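Local atomic coordinates of DNA polymerase III, beta chain (Streptococcus pneumoniae, PDB entry 2AWA), a protein that probably forms a ring-shaped head-to-tail dimer around DNA that tethers DNA polymerases and other proteins to it, giving them processivity. Residues 244-248 with 249-253; 16-20 with 21-25; 289-292 with 293-296. One frame throughout, in Å; residues are numbered along the deposited sequence.

How the contacts relate
From the N terminus, contact 2 comes first: at residues 16-25 a strand turns directly into the first helix of the N-terminal domain. Contact 1 follows at 244-253, closing a tight beta hairpin in the central domain, and contact 3 at 289-296 lies near the end of a helix of the C-terminal domain. The three lie in series, none nested in or crossing another. Contacts 1 and 2 approach to about 7 Å between nearest atoms, and strand 64-71 touches both, joining the hairpin's sheet to the N-terminal domain. Contact 3 lies on the opposite side of the chain's centre from contact 1, their centres about 43 Å apart, and touches the second subunit.

Contact 1. Residues 244-248 with 249-253; sequences LFRSE and NISFY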
loop_
_atom_site.group_PDB
_atom_site.type_symbol
_atom_site.label_atom_id
_atom_site.label_comp_id
_atom_site.label_asym_id
_atom_site.label_seq_id
_atom_site.Cartn_x
_atom_site.Cartn_y
_atom_site.Cartn_z
ATOM N N LEU B 244 -4.867 -0.497 -32.688
ATOM C CA LEU B 244 -6.006 -0.003 -31.923
ATOM C C LEU B 244 -6.893 -1.141 -31.436
ATOM O O LEU B 244 -7.312 -1.986 -32.215
ATOM C CB LEU B 244 -6.837 0.922 -32.814
ATOM C CG LEU B 244 -8.226 1.330 -32.310
ATOM C CD1 LEU B 244 -8.073 2.161 -31.047
ATOM C CD2 LEU B 244 -8.995 2.091 -33.374
ATOM N N PHE B 245 -7.208 -1.132 -30.149
ATOM C CA PHE B 245 -8.218 -2.015 -29.576
ATOM C C PHE B 245 -9.467 -1.185 -29.245
ATOM O O PHE B 245 -9.378 -0.225 -28.497
ATOM C CB PHE B 245 -7.676 -2.623 -28.279
ATOM C CG PHE B 245 -6.348 -3.314 -28.426
ATOM C CD1 PHE B 245 -5.177 -2.592 -28.405
ATOM C CD2 PHE B 245 -6.279 -4.691 -28.576
ATOM C CE1 PHE B 245 -3.962 -3.228 -28.525
ATOM C CE2 PHE B 245 -5.069 -5.328 -28.699
ATOM C CZ PHE B 245 -3.916 -4.606 -28.679
ATOM N N ARG B 246 -10.627 -1.549 -29.767
ATOM C CA ARG B 246 -11.843 -0.762 -29.556
ATOM C C ARG B 246 -13.026 -1.584 -29.052
ATOM O O ARG B 246 -13.362 -2.601 -29.628
ATOM C CB ARG B 246 -12.260 -0.097 -30.865
ATOM C CG ARG B 246 -12.943 1.237 -30.683
ATOM C CD ARG B 246 -13.047 1.958 -31.996
ATOM N NE ARG B 246 -13.808 1.153 -32.948
ATOM C CZ ARG B 246 -13.767 1.298 -34.269
ATOM N NH1 ARG B 246 -12.999 2.232 -34.834
ATOM N NH2 ARG B 246 -14.500 0.499 -35.033
ATOM N N SER B 247 -13.646 -1.131 -27.971
ATOM C CA SER B 247 -14.922 -1.658 -27.519
ATOM C C SER B 247 -15.974 -0.657 -27.927
ATOM O O SER B 247 -15.699 0.245 -28.689
ATOM C CB SER B 247 -14.902 -1.856 -26.005
ATOM O OG SER B 247 -14.628 -0.647 -25.323
ATOM N N GLU B 248 -17.197 -0.810 -27.440
ATOM C CA GLU B 248 -18.253 0.136 -27.794
ATOM C C GLU B 248 -17.827 1.574 -27.520
ATOM O O GLU B 248 -18.002 2.436 -28.364
ATOM C CB GLU B 248 -19.540 -0.180 -27.039
ATOM C CG GLU B 248 -20.741 0.700 -27.425
ATOM C CD GLU B 248 -22.097 0.128 -26.961
ATOM O OE1 GLU B 248 -22.174 -1.082 -26.627
ATOM O OE2 GLU B 248 -23.091 0.893 -26.935
ATOM N N ASN B 249 -17.253 1.813 -26.344
ATOM C CA ASN B 249 -16.979 3.173 -25.870
ATOM C C ASN B 249 -15.513 3.554 -25.732
ATOM O O ASN B 249 -15.196 4.722 -25.550
ATOM C CB ASN B 249 -17.615 3.366 -24.498
ATOM C CG ASN B 249 -19.084 3.144 -24.513
ATOM O OD1 ASN B 249 -19.774 3.505 -25.464
ATOM N ND2 ASN B 249 -19.589 2.551 -23.445
ATOM N N ILE B 250 -14.622 2.583 -25.780
ATOM C CA ILE B 250 -13.225 2.857 -25.536
ATOM C C ILE B 250 -12.397 2.545 -26.784
ATOM O O ILE B 250 -12.554 1.495 -27.406
ATOM C CB ILE B 250 -12.699 2.042 -24.333
ATOM C CG1 ILE B 250 -13.549 2.318 -23.082
ATOM C CG2 ILE B 250 -11.241 2.355 -24.085
ATOM C CD1 ILE B 250 -13.429 1.260 -21.990
ATOM N N SER B 251 -11.524 3.486 -27.127
ATOM C CA SER B 251 -10.508 3.289 -28.128
ATOM C C SER B 251 -9.175 3.383 -27.405
ATOM O O SER B 251 -8.930 4.339 -26.686
ATOM C CB SER B 251 -10.595 4.378 -29.179
ATOM O OG SER B 251 -11.892 4.462 -29.738
ATOM N N PHE B 252 -8.330 2.377 -27.600
ATOM C CA PHE B 252 -7.036 2.273 -26.936
ATOM C C PHE B 252 -5.988 2.037 -28.012
ATOM O O PHE B 252 -5.962 0.964 -28.639
ATOM C CB PHE B 252 -7.107 1.105 -25.955
ATOM C CG PHE B 252 -5.823 0.784 -25.261
ATOM C CD1 PHE B 252 -5.358 1.568 -24.230
ATOM C CD2 PHE B 252 -5.124 -0.367 -25.573
ATOM C CE1 PHE B 252 -4.189 1.238 -23.552
ATOM C CE2 PHE B 252 -3.949 -0.704 -24.880
ATOM C CZ PHE B 252 -3.492 0.106 -23.880
ATOM N N TYR B 253 -5.172 3.058 -28.270
ATOM C CA TYR B 253 -4.101 2.967 -29.275
ATOM C C TYR B 253 -2.769 2.759 -28.569
ATOM O O TYR B 253 -2.565 3.241 -27.473
ATOM C CB TYR B 253 -3.980 4.243 -30.099
ATOM C CG TYR B 253 -5.225 4.720 -30.779
ATOM C CD1 TYR B 253 -6.214 5.383 -30.065
ATOM C CD2 TYR B 253 -5.389 4.569 -32.153
ATOM C CE1 TYR B 253 -7.366 5.852 -30.698
ATOM C CE2 TYR B 253 -6.531 5.028 -32.793
ATOM C CZ TYR B 253 -7.518 5.666 -32.058
ATOM O OH TYR B 253 -8.649 6.120 -32.690
HETATM O O HOH W 1 -16.889 -0.029 -24.225
#
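Leu244 lays CD1 over the middle of the Tyr253 ring, 3.5 Å from the ring centroid and 4° off its normal, a CH-pi contact between partners of a non-hydrogen-bonded antiparallel pair. With CG anti to the backbone N (chi1 168°), the leucine runs alongside the tyrosine, and the same methyl also comes within 3.8 Å of Ser251 CB. On the other face of the sheet Phe252 lies beside Phe245, the two pointing the same way: Phe245 CD1 meets the edge of the Phe252 ring at CD2, 3.6 Å away, with the planes inclined at 47°. Their backbones form the hydrogen-bonded pair, Phe245 N giving to Phe252 O and Phe252 N to Phe245 O, each 2.9 Å. The Phe223 ring meets that of Phe245, and its side chain also touches Phe252. At the hairpin's end Glu248 and Asn249 occupy the corner of a type I turn, the Asn249 amide lying beside the Glu248 side chain with OD1 3.6 Å from Glu248 CG. Ser247 N closes the turn on Ile250 O, while Ser247 OG accepts from Ile250 N at 3.3 Å. A water joins this hydroxyl to Asn249 N, 2.8 Å from the water oxygen. Backbone bonds thus pair the strands, Leu244 packing on Tyr253 on one face and Phe245 beside Phe252 on the other, while Ile250 O serves Ser247 N, Ser247 OG Ile250 N, and water Asn249 N.

Contact 2. Residues 16-20 with 21-25; sequences FSINK and NLFLQ
Asn19 caps the helix that starts right behind it: its OD1 accepts from Leu22 N at 2.9 Å, with the donor in the plane of the amide carbonyl and the N-H...O angle a nearly straight 166°. CG stands anti to the backbone N (chi1 165°), which carries the carboxamide round the corner to the first turn of the helix. This is the classic N-cap. The backbone carbonyls then take over. Asn19 O receives Phe23 N at 3.1 Å, the donor lying nearly in line with the carbonyl bond, and Lys20 O receives Leu24 N at 2.8 Å; Asn21 O continues the series with Gln25 N. Lys20 sends its ammonium elsewhere, NZ giving a hydrogen bond to Leu101 O, and its chain bends at the third torsion with CE passing 3.5 Å from Asn21 OD1. The apolar side of the turn is closed by Ile18 and Phe23, whose side chains cross at about a right angle, Ile18 CG2 resting 3.8 Å from Phe23 CB. Farther back along the strand, Phe16 turns its edge toward the face of Phe23 in an offset edge-to-face pair, centroids 6.0 Å apart and planes at 78°. Strand 15-19 runs between strands 80-83 and 105-111 of its sheet, with Phe16 stacked on Phe108. The first turn of the helix, 21-25, runs at about a right angle to strand 16-19, placing Leu24 against helix 91-100 and Leu22 and Phe23 against Ile70 of strand 64-71.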
loop_
_atom_site.group_PDB
_atom_site.type_symbol
_atom_site.label_atom_id
_atom_site.label_comp_id
_atom_site.label_asym_id
_atom_site.label_seq_id
_atom_site.Cartn_x
_atom_site.Cartn_y
_atom_site.Cartn_z
ATOM N N PHE B 16 -22.625 20.723 -19.112
ATOM C CA PHE B 16 -23.359 19.472 -18.990
ATOM C C PHE B 16 -23.455 19.061 -17.534
ATOM O O PHE B 16 -22.770 19.629 -16.662
ATOM C CB PHE B 16 -22.671 18.359 -19.785
ATOM C CG PHE B 16 -21.327 17.972 -19.244
ATOM C CD1 PHE B 16 -21.210 16.985 -18.286
ATOM C CD2 PHE B 16 -20.182 18.604 -19.687
ATOM C CE1 PHE B 16 -19.984 16.630 -17.791
ATOM C CE2 PHE B 16 -18.939 18.257 -19.182
ATOM C CZ PHE B 16 -18.846 17.266 -18.239
ATOM N N SER B 17 -24.308 18.069 -17.282
ATOM C CA SER B 17 -24.405 17.447 -15.956
ATOM C C SER B 17 -24.425 15.931 -16.119
ATOM O O SER B 17 -24.801 15.428 -17.185
ATOM C CB SER B 17 -25.647 17.928 -15.212
ATOM O OG SER B 17 -26.804 17.540 -15.926
ATOM N N ILE B 18 -24.035 15.228 -15.051
ATOM C CA ILE B 18 -23.714 13.815 -15.122
ATOM C C ILE B 18 -23.686 13.183 -13.750
ATOM O O ILE B 18 -23.491 13.870 -12.751
ATOM C CB ILE B 18 -22.310 13.632 -15.748
ATOM C CG1 ILE B 18 -22.065 12.173 -16.147
ATOM C CG2 ILE B 18 -21.213 14.122 -14.781
ATOM C CD1 ILE B 18 -20.999 12.022 -17.177
ATOM N N ASN B 19 -23.840 11.867 -13.715
ATOM C CA ASN B 19 -23.754 11.085 -12.477
ATOM C C ASN B 19 -22.279 11.028 -12.021
ATOM O O ASN B 19 -21.414 10.606 -12.766
ATOM C CB ASN B 19 -24.406 9.699 -12.722
ATOM C CG ASN B 19 -24.067 8.663 -11.665
ATOM O OD1 ASN B 19 -23.025 8.009 -11.734
ATOM N ND2 ASN B 19 -24.972 8.464 -10.713
ATOM N N LYS B 20 -21.986 11.490 -10.809
ATOM C CA LYS B 20 -20.594 11.585 -10.345
ATOM C C LYS B 20 -19.817 10.280 -10.500
ATOM O O LYS B 20 -18.692 10.296 -11.002
ATOM C CB LYS B 20 -20.498 12.077 -8.895
ATOM C CG LYS B 20 -19.027 12.170 -8.359
ATOM C CD LYS B 20 -18.954 12.410 -6.853
ATOM C CE LYS B 20 -19.155 11.126 -6.078
ATOM N NZ LYS B 20 -19.460 11.380 -4.647
ATOM N N ASN B 21 -20.401 9.155 -10.095
ATOM C CA ASN B 21 -19.669 7.878 -10.168
ATOM C C ASN B 21 -19.364 7.357 -11.576
ATOM O O ASN B 21 -18.259 6.907 -11.825
ATOM C CB ASN B 21 -20.357 6.804 -9.344
ATOM C CG ASN B 21 -20.283 7.093 -7.865
ATOM O OD1 ASN B 21 -19.485 7.941 -7.413
ATOM N ND2 ASN B 21 -21.115 6.399 -7.089
ATOM N N LEU B 22 -20.315 7.411 -12.501
ATOM C CA LEU B 22 -20.023 6.944 -13.852
ATOM C C LEU B 22 -18.983 7.851 -14.504
ATOM O O LEU B 22 -18.112 7.362 -15.238
ATOM C CB LEU B 22 -21.278 6.851 -14.713
ATOM C CG LEU B 22 -21.031 6.072 -16.014
ATOM C CD1 LEU B 22 -22.174 5.120 -16.318
ATOM C CD2 LEU B 22 -20.785 7.008 -17.188
ATOM N N PHE B 23 -19.058 9.155 -14.208
ATOM C CA PHE B 23 -18.071 10.122 -14.692
ATOM C C PHE B 23 -16.723 9.741 -14.137
ATOM O O PHE B 23 -15.770 9.557 -14.883
ATOM C CB PHE B 23 -18.459 11.538 -14.255
ATOM C CG PHE B 23 -17.647 12.654 -14.899
ATOM C CD1 PHE B 23 -17.309 12.629 -16.237
ATOM C CD2 PHE B 23 -17.310 13.782 -14.166
ATOM C CE1 PHE B 23 -16.592 13.666 -16.806
ATOM C CE2 PHE B 23 -16.603 14.821 -14.741
ATOM C CZ PHE B 23 -16.238 14.755 -16.061
ATOM N N LEU B 24 -16.659 9.584 -12.816
ATOM C CA LEU B 24 -15.399 9.284 -12.131
ATOM C C LEU B 24 -14.752 8.005 -12.649
ATOM O O LEU B 24 -13.528 7.905 -12.701
ATOM C CB LEU B 24 -15.614 9.170 -10.620
ATOM C CG LEU B 24 -14.353 9.134 -9.757
ATOM C CD1 LEU B 24 -13.504 10.397 -9.927
ATOM C CD2 LEU B 24 -14.734 8.966 -8.304
ATOM N N GLN B 25 -15.570 7.030 -13.023
ATOM C CA GLN B 25 -15.039 5.775 -13.524
ATOM C C GLN B 25 -14.375 6.008 -14.866
ATOM O O GLN B 25 -13.245 5.639 -15.064
ATOM C CB GLN B 25 -16.135 4.718 -13.655
ATOM C CG GLN B 25 -15.558 3.348 -13.939
ATOM C CD GLN B 25 -16.573 2.360 -14.434
ATOM O OE1 GLN B 25 -17.770 2.492 -14.171
ATOM N NE2 GLN B 25 -16.102 1.353 -15.163
#

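Contact 3. Residues 289-292 with 293-296; sequences RARL and LSSA
Ser295 folds back near the C-terminal end of helix 280-294, its hydroxyl giving a hydrogen bond to Arg291 O. Traced outward, CB lies 3.4 Å from Arg291 O, and OG, set between the backbone N and the carbonyl carbon by chi1 of 48°, reaches the same oxygen at 2.6 Å; Leu292 O is its next neighbour at 3.6 Å. Ser295 N also donates to Arg291 O, at 3.0 Å. The amide and the hydroxyl come from opposite faces of the carbonyl plane, each tilted by roughly 25°, so one residue grips this oxygen twice. One step earlier Ala290 O is shared as well. Ser294 N approaches it in the carbonyl plane at 3.1 Å, whereas Leu293 N stands well above that plane at 3.3 Å, a three-residue bond beside a four-residue one. Ser294 OG adds a weak bond to the same acceptor. Serine hydroxyls closing on carbonyls four residues back, weakly for Ser294, thus supplement the backbone bonds here. Helix 280-294 packs Ala290, Leu293 and Ser294 on Val315 of strand 310-317, while Arg291 touches Pro343 and Ile347 of helix 343-351. Arg289 NE forms a salt bridge to Glu325 of its own chain, while NH1 gives a hydrogen bond to Ser100 O of the second subunit, and Leu293 packs on Ile125 of that subunit.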
loop_
_atom_site.group_PDB
_atom_site.type_symbol
_atom_site.label_atom_id
_atom_site.label_comp_id
_atom_site.label_asym_id
_atom_site.label_seq_id
_atom_site.Cartn_x
_atom_site.Cartn_y
_atom_site.Cartn_z
ATOM N N ARG B 289 11.423 -19.689 -0.842
ATOM C CA ARG B 289 12.286 -19.925 0.298
ATOM C C ARG B 289 13.741 -19.872 -0.157
ATOM O O ARG B 289 14.559 -19.134 0.397
ATOM C CB ARG B 289 11.963 -21.287 0.957
ATOM C CG ARG B 289 10.960 -21.210 2.126
ATOM C CD ARG B 289 10.800 -22.553 2.879
ATOM N NE ARG B 289 10.333 -23.631 2.004
ATOM C CZ ARG B 289 9.058 -23.928 1.759
ATOM N NH1 ARG B 289 8.080 -23.242 2.305
ATOM N NH2 ARG B 289 8.765 -24.915 0.932
ATOM N N ALA B 290 14.051 -20.661 -1.172
ATOM C CA ALA B 290 15.342 -20.592 -1.833
ATOM C C ALA B 290 15.742 -19.147 -2.136
ATOM O O ALA B 290 16.865 -18.748 -1.888
ATOM C CB ALA B 290 15.306 -21.395 -3.106
ATOM N N ARG B 291 14.814 -18.354 -2.649
ATOM C CA ARG B 291 15.134 -16.988 -3.056
ATOM C C ARG B 291 15.470 -16.038 -1.890
ATOM O O ARG B 291 16.291 -15.125 -2.032
ATOM C CB ARG B 291 14.013 -16.416 -3.922
ATOM C CG ARG B 291 14.304 -15.000 -4.416
ATOM C CD ARG B 291 13.352 -14.558 -5.523
ATOM N NE ARG B 291 11.999 -14.376 -5.021
ATOM C CZ ARG B 291 10.976 -14.001 -5.770
ATOM N NH1 ARG B 291 11.136 -13.766 -7.067
ATOM N NH2 ARG B 291 9.785 -13.877 -5.213
ATOM N N LEU B 292 14.854 -16.246 -0.736
ATOM C CA LEU B 292 15.192 -15.437 0.434
ATOM C C LEU B 292 16.676 -15.425 0.689
ATOM O O LEU B 292 17.221 -14.393 1.074
ATOM C CB LEU B 292 14.506 -15.946 1.703
ATOM C CG LEU B 292 13.034 -15.625 1.747
ATOM C CD1 LEU B 292 12.391 -16.332 2.900
ATOM C CD2 LEU B 292 12.852 -14.135 1.831
ATOM N N LEU B 293 17.329 -16.564 0.495
ATOM C CA LEU B 293 18.754 -16.616 0.773
ATOM C C LEU B 293 19.607 -16.324 -0.434
ATOM O O LEU B 293 20.688 -15.755 -0.283
ATOM C CB LEU B 293 19.156 -17.944 1.411
ATOM C CG LEU B 293 18.830 -17.939 2.898
ATOM C CD1 LEU B 293 17.489 -18.585 3.147
ATOM C CD2 LEU B 293 19.919 -18.616 3.682
ATOM N N SER B 294 19.148 -16.709 -1.623
ATOM C CA SER B 294 19.963 -16.525 -2.821
ATOM C C SER B 294 20.020 -15.064 -3.236
ATOM O O SER B 294 20.975 -14.661 -3.869
ATOM C CB SER B 294 19.497 -17.402 -3.983
ATOM O OG SER B 294 18.235 -17.000 -4.468
ATOM N N SER B 295 19.028 -14.264 -2.852
ATOM C CA SER B 295 19.023 -12.844 -3.207
ATOM C C SER B 295 19.961 -12.005 -2.349
ATOM O O SER B 295 20.223 -10.853 -2.686
ATOM C CB SER B 295 17.613 -12.261 -3.172
ATOM O OG SER B 295 16.938 -12.615 -1.989
ATOM N N ALA B 296 20.481 -12.564 -1.259
ATOM C CA ALA B 296 21.600 -11.930 -0.550
ATOM C C ALA B 296 22.899 -11.921 -1.391
ATOM O O ALA B 296 23.762 -11.068 -1.188
ATOM C CB ALA B 296 21.827 -12.605 0.809
#